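Local atomic coordinates of CDA peptide synthetase I (Streptomyces coelicolor, PDB entry 5DU9), a protein that belongs to the nonribosomal peptide synthetases and is represented by its condensation domain, a two-lobed fold related to the CoA-dependent acyltransferases. Residues Arg258-Thr263 against Ala268-Ala273; Leu317-Gly322 against Ala326-Thr331; Leu432-Ala437 against Asp444-Leu449. The protein carries 1 engineered substitution. All blocks are in the same frame, centred on the assembly; numbering follows the deposited sequence. Where two conformers were deposited one is given.

Contact 1: residues Arg258-Thr263 against Ala268-Ala273; sequences RAAEAT and ARVVIA
Val270 meets helix 250-263 with both of its methyls, and each has its own target. With CG1 anti to the backbone N (chi1 174°), CG2 is left beside that N, and the fork straddles Ala259 and Ala260. CG1 faces Ala259, 4.1 Å from its CB; CG2 settles on the main chain of the next residue, 4.0 Å from Ala260 CA, while Ala260 CB stays a little farther away. The two helices and their short link form an alpha-alpha corner within the C-terminal lobe of the condensation domain: the axes of the two segments run nearly perpendicular, at 101°, and come within 9.4 Å of each other. Thr263 borders the patch, its OG1 4.2 Å from Val270 CG2. That hydroxyl is turned back into its own helix and donates to Ala259 O at 2.9 Å, tilted 29° from the carbonyl plane. Thr263 N bonds to the same oxygen from the opposite face, which gives Ala259 O two donors in the last turn of the helix. Thr263 OG1 is also hydrogen-bonded to Ala265 N in the connecting turn. Beyond Val270, Ala268 and Val271 touch Val366 of strand 363-366, and Ala273 packs on Phe325 of helix 325-341.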
ATOM      1  N   ARG A 258      11.092  20.800   5.579  1.00 14.29           N
ATOM      2  CA  ARG A 258      12.094  21.601   6.267  1.00 14.23           C
ATOM      3  C   ARG A 258      12.775  20.781   7.357  1.00 15.17           C
ATOM      4  O   ARG A 258      13.983  20.910   7.576  1.00 14.17           O
ATOM      5  CB  ARG A 258      11.466  22.869   6.849  1.00 15.27           C
ATOM      6  CG  ARG A 258      11.019  23.857   5.783  1.00 15.69           C
ATOM      7  CD  ARG A 258      10.755  25.243   6.357  1.00 20.98           C
ATOM      8  NE  ARG A 258       9.652  25.261   7.316  1.00 19.00           N
ATOM      9  CZ  ARG A 258       8.369  25.405   6.991  1.00 20.66           C
ATOM     10  NH1 ARG A 258       8.000  25.520   5.720  1.00 19.31           N
ATOM     11  NH2 ARG A 258       7.445  25.423   7.943  1.00 24.70           N
ATOM     12  N   ALA A 259      12.013  19.921   8.031  1.00 13.54           N
ATOM     13  CA  ALA A 259      12.604  19.050   9.044  1.00 13.05           C
ATOM     14  C   ALA A 259      13.546  18.049   8.389  1.00 12.62           C
ATOM     15  O   ALA A 259      14.597  17.730   8.929  1.00 12.78           O
ATOM     16  CB  ALA A 259      11.522  18.326   9.831  1.00 12.71           C
ATOM     17  N   ALA A 260      13.152  17.554   7.221  1.00 13.38           N
ATOM     18  CA  ALA A 260      13.983  16.641   6.455  1.00 14.40           C
ATOM     19  C   ALA A 260      15.302  17.306   6.068  1.00 13.74           C
ATOM     20  O   ALA A 260      16.371  16.730   6.252  1.00 14.16           O
ATOM     21  CB  ALA A 260      13.229  16.168   5.216  1.00 13.15           C
ATOM     22  N   GLU A 261      15.229  18.529   5.549  1.00 13.88           N
ATOM     23  CA  GLU A 261      16.439  19.263   5.174  1.00 13.90           C
ATOM     24  C   GLU A 261      17.367  19.451   6.368  1.00 14.31           C
ATOM     25  O   GLU A 261      18.585  19.298   6.256  1.00 16.51           O
ATOM     26  CB  GLU A 261      16.085  20.630   4.581  1.00 16.18           C
ATOM     27  CG  GLU A 261      17.268  21.370   3.944  1.00 19.78           C
ATOM     28  CD  GLU A 261      18.148  22.117   4.937  1.00 24.71           C
ATOM     29  OE1 GLU A 261      17.679  22.456   6.044  1.00 22.66           O
ATOM     30  OE2 GLU A 261      19.325  22.387   4.602  1.00 27.90           O
ATOM     31  N   ALA A 262      16.779  19.793   7.510  1.00 14.32           N
ATOM     32  CA  ALA A 262      17.544  20.160   8.691  1.00 16.80           C
ATOM     33  C   ALA A 262      18.215  18.948   9.330  1.00 17.06           C
ATOM     34  O   ALA A 262      19.359  19.027   9.777  1.00 18.37           O
ATOM     35  CB  ALA A 262      16.647  20.854   9.697  1.00 17.48           C
ATOM     36  N   THR A 263      17.496  17.834   9.377  1.00 13.81           N
ATOM     37  CA  THR A 263      18.022  16.618   9.988  1.00 14.29           C
ATOM     38  C   THR A 263      18.878  15.829   9.006  1.00 16.85           C
ATOM     39  O   THR A 263      19.680  14.985   9.410  1.00 15.80           O
ATOM     40  CB  THR A 263      16.897  15.707  10.510  1.00 15.80           C
ATOM     41  OG1 THR A 263      16.046  15.295   9.429  1.00 14.18           O
ATOM     42  CG2 THR A 263      16.060  16.434  11.560  1.00 15.12           C
ATOM     43  N   ALA A 268      10.177  10.731   4.754  1.00 11.69           N
ATOM     44  CA  ALA A 268       9.434   9.555   5.224  1.00 12.06           C
ATOM     45  C   ALA A 268       9.983   9.087   6.571  1.00 14.05           C
ATOM     46  O   ALA A 268       9.239   8.590   7.421  1.00 12.28           O
ATOM     47  CB  ALA A 268       9.501   8.428   4.198  1.00 13.16           C
ATOM     48  N   ARG A 269      11.289   9.251   6.767  1.00 12.19           N
ATOM     49  CA  ARG A 269      11.915   8.915   8.047  1.00 12.38           C
ATOM     50  C   ARG A 269      11.432   9.865   9.140  1.00 11.49           C
ATOM     51  O   ARG A 269      11.258   9.467  10.295  1.00 14.36           O
ATOM     52  CB  ARG A 269      13.443   8.970   7.948  1.00 13.16           C
ATOM     53  CG  ARG A 269      14.044   8.009   6.926  1.00 16.13           C
ATOM     54  CD  ARG A 269      13.861   6.565   7.359  1.00 17.30           C
ATOM     55  NE  ARG A 269      14.401   5.618   6.383  1.00 14.51           N
ATOM     56  CZ  ARG A 269      15.664   5.203   6.347  1.00 14.53           C
ATOM     57  NH1 ARG A 269      16.556   5.663   7.214  1.00 18.02           N
ATOM     58  NH2 ARG A 269      16.042   4.336   5.416  1.00 13.92           N
ATOM     59  N   VAL A 270      11.227  11.125   8.775  1.00 12.47           N
ATOM     60  CA  VAL A 270      10.699  12.113   9.711  1.00 11.27           C
ATOM     61  C   VAL A 270       9.292  11.702  10.143  1.00 11.49           C
ATOM     62  O   VAL A 270       8.933  11.803  11.314  1.00 13.70           O
ATOM     63  CB  VAL A 270      10.676  13.528   9.091  1.00 12.59           C
ATOM     64  CG1 VAL A 270       9.998  14.534  10.024  1.00 13.56           C
ATOM     65  CG2 VAL A 270      12.094  13.982   8.763  1.00 14.31           C
ATOM     66  N   VAL A 271       8.491  11.228   9.197  1.00 11.76           N
ATOM     67  CA  VAL A 271       7.139  10.783   9.520  1.00 11.01           C
ATOM     68  C   VAL A 271       7.166   9.563  10.441  1.00 12.27           C
ATOM     69  O   VAL A 271       6.427   9.506  11.422  1.00 13.23           O
ATOM     70  CB  VAL A 271       6.346  10.467   8.236  1.00 12.07           C
ATOM     71  CG1 VAL A 271       4.996   9.837   8.555  1.00 11.89           C
ATOM     72  CG2 VAL A 271       6.148  11.734   7.429  1.00 13.80           C
ATOM     73  N   ILE A 272       8.009   8.586  10.123  1.00 13.13           N
ATOM     74  CA  ILE A 272       8.126   7.401  10.964  1.00 12.65           C
ATOM     75  C   ILE A 272       8.545   7.805  12.379  1.00 10.75           C
ATOM     76  O   ILE A 272       7.977   7.327  13.362  1.00 12.01           O
ATOM     77  CB  ILE A 272       9.130   6.391  10.364  1.00 11.21           C
ATOM     78  CG1 ILE A 272       8.553   5.790   9.086  1.00 11.92           C
ATOM     79  CG2 ILE A 272       9.435   5.271  11.347  1.00 13.24           C
ATOM     80  CD1 ILE A 272       9.574   5.060   8.222  1.00 15.94           C
ATOM     81  N   ALA A 273       9.530   8.691  12.484  1.00 12.54           N
ATOM     82  CA  ALA A 273       9.951   9.195  13.790  1.00 11.67           C
ATOM     83  C   ALA A 273       8.793   9.886  14.509  1.00 11.90           C
ATOM     84  O   ALA A 273       8.641   9.763  15.725  1.00 12.57           O
ATOM     85  CB  ALA A 273      11.127  10.150  13.636  1.00 12.22           C
TER

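Contact 2: residues Leu317-Gly322 against Ala326-Thr331; sequences LAVRPG and ARVVET
Leu317 lays its CD2 methyl against Thr331, 4.0 Å from the carbonyl O and 4.2 Å from CG2. This is a beta-loop-alpha connection in the C-terminal lobe of the condensation domain: strand 311-318, paired with 287-294, runs out into a short loop, and helix 325-341 folds back over its end. Thr331 uses both branches. The methyl CG2 stands anti to the backbone N and packs 3.7 Å from Ala318 O, while OG1, on the other branch (chi1 -63°), lies beside that N and turns to a bridging water. One turn earlier on the helix, the CG2 branch of Val328, beside its own backbone N, meets Val319 CG1 at 4.2 Å, a single methyl-to-methyl touch. Helix 267-283 closes the inner side, with Ala276 against Leu317, His280 against Val319 and Ala273 against Val328. On the outer side, within helix 325-341, Arg327 NH1 lies 4.0 Å from Glu330 OE1, a long salt bridge in which the oxygen sits well out of the guanidinium plane, making it an attraction of charges alone. The water joins strand to helix: it accepts from Thr331 OG1 at 2.6 Å and donates to Ala318 O at 2.8 Å.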
ATOM      1  N   LEU A 317      12.066   0.689  18.143  1.00 15.95           N
ATOM      2  CA  LEU A 317      12.660   1.984  18.450  1.00 17.14           C
ATOM      3  C   LEU A 317      12.587   2.244  19.945  1.00 18.20           C
ATOM      4  O   LEU A 317      11.516   2.138  20.540  1.00 22.28           O
ATOM      5  CB  LEU A 317      11.931   3.100  17.694  1.00 18.18           C
ATOM      6  CG  LEU A 317      11.724   2.858  16.199  1.00 18.36           C
ATOM      7  CD1 LEU A 317      10.628   3.744  15.635  1.00 22.15           C
ATOM      8  CD2 LEU A 317      13.027   3.082  15.458  1.00 16.37           C
ATOM      9  N   ALA A 318      13.722   2.579  20.549  1.00 16.99           N
ATOM     10  CA  ALA A 318      13.745   3.002  21.938  1.00 18.13           C
ATOM     11  C   ALA A 318      13.740   4.521  21.993  1.00 18.55           C
ATOM     12  O   ALA A 318      14.572   5.167  21.361  1.00 18.51           O
ATOM     13  CB  ALA A 318      14.963   2.439  22.658  1.00 26.37           C
ATOM     14  N   VAL A 319      12.781   5.083  22.723  1.00 18.29           N
ATOM     15  CA  VAL A 319      12.709   6.521  22.934  1.00 18.28           C
ATOM     16  C   VAL A 319      12.962   6.783  24.412  1.00 19.75           C
ATOM     17  O   VAL A 319      12.095   6.563  25.259  1.00 21.81           O
ATOM     18  CB  VAL A 319      11.351   7.110  22.496  1.00 17.69           C
ATOM     19  CG1 VAL A 319      11.347   8.619  22.657  1.00 19.93           C
ATOM     20  CG2 VAL A 319      11.050   6.737  21.051  1.00 21.48           C
ATOM     21  N   ARG A 320      14.173   7.235  24.713  1.00 20.19           N
ATOM     22  CA  ARG A 320      14.602   7.418  26.088  1.00 21.72           C
ATOM     23  C   ARG A 320      14.235   8.808  26.589  1.00 22.09           C
ATOM     24  O   ARG A 320      14.002   9.715  25.792  1.00 21.15           O
ATOM     25  CB  ARG A 320      16.112   7.189  26.204  1.00 22.22           C
ATOM     26  CG  ARG A 320      16.517   5.724  26.115  1.00 22.46           C
ATOM     27  CD  ARG A 320      18.027   5.572  26.032  1.00 24.14           C
ATOM     28  NE  ARG A 320      18.454   4.178  26.144  1.00 23.48           N
ATOM     29  CZ  ARG A 320      18.535   3.326  25.127  1.00 22.62           C
ATOM     30  NH1 ARG A 320      18.211   3.704  23.898  1.00 21.12           N
ATOM     31  NH2 ARG A 320      18.938   2.081  25.342  1.00 26.17           N
ATOM     32  N   PRO A 321      14.172   8.978  27.920  1.00 23.59           N
ATOM     33  CA  PRO A 321      13.802  10.292  28.451  1.00 24.12           C
ATOM     34  C   PRO A 321      14.752  11.398  28.004  1.00 23.77           C
ATOM     35  O   PRO A 321      15.969  11.192  27.993  1.00 24.02           O
ATOM     36  CB  PRO A 321      13.880  10.097  29.972  1.00 26.01           C
ATOM     37  CG  PRO A 321      13.776   8.629  30.187  1.00 26.36           C
ATOM     38  CD  PRO A 321      14.413   7.995  28.991  1.00 25.01           C
ATOM     39  N   GLY A 322      14.195  12.545  27.626  1.00 23.32           N
ATOM     40  CA  GLY A 322      14.988  13.732  27.366  1.00 23.30           C
ATOM     41  C   GLY A 322      15.521  13.851  25.952  1.00 21.92           C
ATOM     42  O   GLY A 322      16.188  14.829  25.624  1.00 22.12           O
ATOM     43  N   ALA A 326      15.002  15.267  16.816  1.00 14.81           N
ATOM     44  CA  ALA A 326      16.113  14.952  15.918  1.00 14.52           C
ATOM     45  C   ALA A 326      16.806  13.659  16.336  1.00 14.64           C
ATOM     46  O   ALA A 326      17.252  12.884  15.491  1.00 15.05           O
ATOM     47  CB  ALA A 326      17.119  16.098  15.881  1.00 16.05           C
ATOM     48  N   ARG A 327      16.891  13.420  17.639  1.00 15.37           N
ATOM     49  CA  ARG A 327      17.502  12.190  18.126  1.00 15.68           C
ATOM     50  C   ARG A 327      16.644  10.979  17.778  1.00 15.38           C
ATOM     51  O   ARG A 327      17.167   9.911  17.468  1.00 15.82           O
ATOM     52  CB  ARG A 327      17.728  12.244  19.636  1.00 16.80           C
ATOM     53  CG  ARG A 327      18.420  11.004  20.198  1.00 17.35           C
ATOM     54  CD  ARG A 327      19.855  10.885  19.689  1.00 21.85           C
ATOM     55  NE  ARG A 327      20.540   9.707  20.215  1.00 28.67           N
ATOM     56  CZ  ARG A 327      20.473   8.492  19.676  1.00 35.91           C
ATOM     57  NH1 ARG A 327      19.740   8.273  18.590  1.00 27.63           N
ATOM     58  NH2 ARG A 327      21.135   7.487  20.230  1.00 36.20           N
ATOM     59  N   VAL A 328      15.326  11.135  17.832  1.00 14.68           N
ATOM     60  CA  VAL A 328      14.438  10.039  17.459  1.00 14.12           C
ATOM     61  C   VAL A 328      14.569   9.739  15.969  1.00 13.22           C
ATOM     62  O   VAL A 328      14.529   8.579  15.562  1.00 14.72           O
ATOM     63  CB  VAL A 328      12.971  10.353  17.808  1.00 14.11           C
ATOM     64  CG1 VAL A 328      12.054   9.215  17.368  1.00 16.13           C
ATOM     65  CG2 VAL A 328      12.832  10.582  19.308  1.00 15.16           C
ATOM     66  N   VAL A 329      14.728  10.781  15.154  1.00 12.91           N
ATOM     67  CA  VAL A 329      14.965  10.590  13.725  1.00 12.25           C
ATOM     68  C   VAL A 329      16.245   9.766  13.522  1.00 12.80           C
ATOM     69  O   VAL A 329      16.286   8.868  12.687  1.00 14.56           O
ATOM     70  CB  VAL A 329      15.057  11.944  12.976  1.00 12.17           C
ATOM     71  CG1 VAL A 329      15.522  11.749  11.531  1.00 15.04           C
ATOM     72  CG2 VAL A 329      13.708  12.656  12.997  1.00 16.70           C
ATOM     73  N   GLU A 330      17.282  10.054  14.302  1.00 13.19           N
ATOM     74  CA  GLU A 330      18.523   9.279  14.217  1.00 13.58           C
ATOM     75  C   GLU A 330      18.299   7.822  14.622  1.00 17.51           C
ATOM     76  O   GLU A 330      18.852   6.902  14.014  1.00 16.76           O
ATOM     77  CB  GLU A 330      19.605   9.906  15.094  1.00 16.98           C
ATOM     78  CG  GLU A 330      20.106  11.245  14.591  1.00 22.57           C
ATOM     79  CD  GLU A 330      21.044  11.929  15.569  1.00 46.67           C
ATOM     80  OE1 GLU A 330      21.390  11.315  16.599  1.00 39.37           O
ATOM     81  OE2 GLU A 330      21.436  13.085  15.305  1.00 51.97           O
ATOM     82  N   THR A 331      17.491   7.618  15.658  1.00 13.88           N
ATOM     83  CA  THR A 331      17.164   6.276  16.124  1.00 14.09           C
ATOM     84  C   THR A 331      16.446   5.506  15.019  1.00 13.26           C
ATOM     85  O   THR A 331      16.731   4.332  14.774  1.00 15.68           O
ATOM     86  CB  THR A 331      16.298   6.336  17.396  1.00 14.59           C
ATOM     87  OG1 THR A 331      17.053   6.965  18.436  1.00 15.51           O
ATOM     88  CG2 THR A 331      15.874   4.941  17.854  1.00 18.74           C
TER
HETATM   89  O   HOH W   1      15.106   7.599  20.060  1.00 17.69           O

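Contact 3: residues Leu432-Ala437 against Asp444-Leu449; sequences LAELAA and DEVALL
Glu434 offers the aliphatic part of its chain to Val446: its CG lies 3.8 Å from Val446 CG1, and the two side chains meet at a slant. The glutamate leaves helix 418-437 with CG anti to its backbone N and then bends at chi2 (71°), so that the methylene takes the contact and the carboxylate lies beyond it, toward the exposed side. Leu435 comes from the other flank. Its CB does not point straight at the loop, but the end of the chain swings nearer, and CD2 arrives 4.0 Å from Val446 CG2. The valine fork that serves both neighbours is set by chi1 of 177°, which holds CG1 anti to the backbone N and CG2 beside it. The contact thus passes from a buried leucine through a partly exposed valine to an exposed glutamate stem, with apolar carbons doing all the touching. It joins the last turns of helix 418-437 to the C-terminal tail of the domain, which doubles back after a 3-10 segment that ends at 445. Phe431 of the same helix also touches Val446, whose carbonyl O is hydrogen-bonded to Arg281 NE. Behind the pair lies helix 267-283, where Ala277 packs on Leu435 and Phe278 on Leu448, while helix 250-263 covers the far side of helix 418-437 through Ala436.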
ATOM      1  N   LEU A 432       2.754  15.774  15.024  1.00 14.77           N
ATOM      2  CA  LEU A 432       3.773  15.641  13.988  1.00 14.16           C
ATOM      3  C   LEU A 432       4.271  17.002  13.500  1.00 15.22           C
ATOM      4  O   LEU A 432       5.471  17.226  13.385  1.00 16.27           O
ATOM      5  CB  LEU A 432       3.220  14.830  12.810  1.00 16.73           C
ATOM      6  CG  LEU A 432       4.107  14.700  11.568  1.00 14.50           C
ATOM      7  CD1 LEU A 432       5.382  13.942  11.893  1.00 15.59           C
ATOM      8  CD2 LEU A 432       3.354  14.020  10.430  1.00 15.75           C
ATOM      9  N   ALA A 433       3.342  17.908  13.219  1.00 15.86           N
ATOM     10  CA  ALA A 433       3.692  19.226  12.702  1.00 18.39           C
ATOM     11  C   ALA A 433       4.478  20.041  13.726  1.00 15.43           C
ATOM     12  O   ALA A 433       5.387  20.790  13.367  1.00 18.15           O
ATOM     13  CB  ALA A 433       2.439  19.977  12.281  1.00 17.16           C
ATOM     14  N   GLU A 434       4.116  19.902  14.999  1.00 16.09           N
ATOM     15  CA  GLU A 434       4.818  20.589  16.078  1.00 17.60           C
ATOM     16  C   GLU A 434       6.252  20.073  16.222  1.00 16.21           C
ATOM     17  O   GLU A 434       7.190  20.849  16.414  1.00 19.15           O
ATOM     18  CB  GLU A 434       4.062  20.416  17.396  1.00 22.16           C
ATOM     19  CG  GLU A 434       4.617  21.235  18.554  1.00 25.24           C
ATOM     20  CD  GLU A 434       4.348  22.723  18.407  1.00 41.73           C
ATOM     21  OE1 GLU A 434       3.391  23.095  17.697  1.00 45.49           O
ATOM     22  OE2 GLU A 434       5.101  23.523  19.004  1.00 49.92           O
ATOM     23  N   LEU A 435       6.418  18.758  16.137  1.00 15.51           N
ATOM     24  CA  LEU A 435       7.739  18.147  16.199  1.00 15.07           C
ATOM     25  C   LEU A 435       8.606  18.621  15.040  1.00 14.60           C
ATOM     26  O   LEU A 435       9.757  19.018  15.227  1.00 15.31           O
ATOM     27  CB  LEU A 435       7.631  16.620  16.166  1.00 15.65           C
ATOM     28  CG  LEU A 435       7.021  15.955  17.399  1.00 17.63           C
ATOM     29  CD1 LEU A 435       6.728  14.491  17.111  1.00 17.83           C
ATOM     30  CD2 LEU A 435       7.945  16.092  18.597  1.00 19.19           C
ATOM     31  N   ALA A 436       8.044  18.568  13.840  1.00 14.09           N
ATOM     32  CA  ALA A 436       8.785  18.916  12.631  1.00 15.54           C
ATOM     33  C   ALA A 436       9.218  20.382  12.635  1.00 14.46           C
ATOM     34  O   ALA A 436      10.257  20.731  12.070  1.00 16.91           O
ATOM     35  CB  ALA A 436       7.947  18.617  11.401  1.00 17.80           C
ATOM     36  N   ALA A 437       8.432  21.234  13.284  1.00 15.22           N
ATOM     37  CA  ALA A 437       8.712  22.670  13.309  1.00 16.83           C
ATOM     38  C   ALA A 437       9.961  23.003  14.121  1.00 19.98           C
ATOM     39  O   ALA A 437      10.568  24.056  13.925  1.00 20.05           O
ATOM     40  CB  ALA A 437       7.514  23.427  13.859  1.00 18.28           C
ATOM     41  N   ASP A 444       9.664  14.727  25.210  0.60 21.22           N
ATOM     42  CA  ASP A 444       8.817  14.568  26.391  0.60 22.08           C
ATOM     43  C   ASP A 444       8.466  15.919  27.033  0.60 23.35           C
ATOM     44  O   ASP A 444       7.869  15.953  28.110  0.60 24.42           O
ATOM     45  CB  ASP A 444       9.471  13.615  27.413  0.60 23.34           C
ATOM     46  CG  ASP A 444      10.766  14.149  28.005  0.60 30.04           C
ATOM     47  OD1 ASP A 444      11.037  15.361  27.917  0.60 23.82           O
ATOM     48  OD2 ASP A 444      11.516  13.336  28.591  0.60 24.27           O
ATOM     49  N   GLU A 445       8.835  17.023  26.377  1.00 22.66           N
ATOM     50  CA  GLU A 445       8.388  18.352  26.794  1.00 23.58           C
ATOM     51  C   GLU A 445       7.398  18.952  25.796  1.00 22.91           C
ATOM     52  O   GLU A 445       6.765  19.971  26.080  1.00 26.84           O
ATOM     53  CB  GLU A 445       9.580  19.294  26.967  1.00 23.98           C
ATOM     54  CG  GLU A 445      10.524  18.899  28.092  1.00 31.74           C
ATOM     55  CD  GLU A 445      11.768  19.764  28.139  1.00 39.84           C
ATOM     56  OE1 GLU A 445      11.823  20.766  27.396  1.00 48.18           O
ATOM     57  OE2 GLU A 445      12.690  19.440  28.915  1.00 45.51           O
ATOM     58  N   VAL A 446       7.260  18.326  24.632  1.00 21.55           N
ATOM     59  CA  VAL A 446       6.303  18.798  23.635  1.00 20.99           C
ATOM     60  C   VAL A 446       4.889  18.438  24.077  1.00 25.25           C
ATOM     61  O   VAL A 446       4.597  17.281  24.382  1.00 23.56           O
ATOM     62  CB  VAL A 446       6.577  18.200  22.235  1.00 21.47           C
ATOM     63  CG1 VAL A 446       5.522  18.659  21.231  1.00 22.31           C
ATOM     64  CG2 VAL A 446       7.953  18.595  21.747  1.00 23.11           C
ATOM     65  N   ALA A 447       4.011  19.434  24.112  1.00 23.96           N
ATOM     66  CA  ALA A 447       2.641  19.214  24.544  1.00 27.63           C
ATOM     67  C   ALA A 447       1.880  18.369  23.532  1.00 31.01           C
ATOM     68  O   ALA A 447       1.760  18.733  22.362  1.00 28.27           O
ATOM     69  CB  ALA A 447       1.932  20.538  24.762  1.00 26.44           C
ATOM     70  N   LEU A 448       1.385  17.228  23.993  1.00 22.43           N
ATOM     71  CA  LEU A 448       0.488  16.397  23.204  1.00 21.84           C
ATOM     72  C   LEU A 448      -0.935  16.699  23.654  1.00 27.74           C
ATOM     73  O   LEU A 448      -1.342  16.326  24.756  1.00 24.34           O
ATOM     74  CB  LEU A 448       0.824  14.915  23.370  1.00 22.20           C
ATOM     75  CG  LEU A 448      -0.138  13.906  22.738  1.00 22.90           C
ATOM     76  CD1 LEU A 448      -0.227  14.086  21.228  1.00 21.63           C
ATOM     77  CD2 LEU A 448       0.294  12.489  23.079  1.00 25.67           C
ATOM     78  N   LEU A 449      -1.674  17.401  22.801  1.00 27.21           N
ATOM     79  CA  LEU A 449      -3.008  17.879  23.137  1.00 24.94           C
ATOM     80  C   LEU A 449      -4.065  16.925  22.601  1.00 28.07           C
ATOM     81  O   LEU A 449      -3.942  16.422  21.489  1.00 33.06           O
ATOM     82  CB  LEU A 449      -3.216  19.286  22.572  1.00 26.84           C
ATOM     83  CG  LEU A 449      -2.149  20.308  22.976  1.00 31.22           C
ATOM     84  CD1 LEU A 449      -2.296  21.588  22.173  1.00 37.93           C
ATOM     85  CD2 LEU A 449      -2.223  20.600  24.471  1.00 28.73           C
TER

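The three contacts follow one another along the chain, each closing before the next opens, and cluster on one side of the molecule, their centres 13 to 14 Å apart. Helix 267-283 is common ground: it supplies half of contact 1 and packs against both contact 2 and contact 3. Contact 1 meets contact 2 where Ala273 CB lies 3.7 Å from Val329 CG2, and contact 3 where Ala259 CB lies 3.5 Å from Ala436 O. Contacts 2 and 3 meet where Gly322 N lies 3.0 Å from Asp444 OD2, a hydrogen bond left doubtful by the two conformers of Asp444. Helices 250-263, 267-283, 325-341 and 418-437 are thereby packed together, with the C-terminal tail, on one side of the condensation domain.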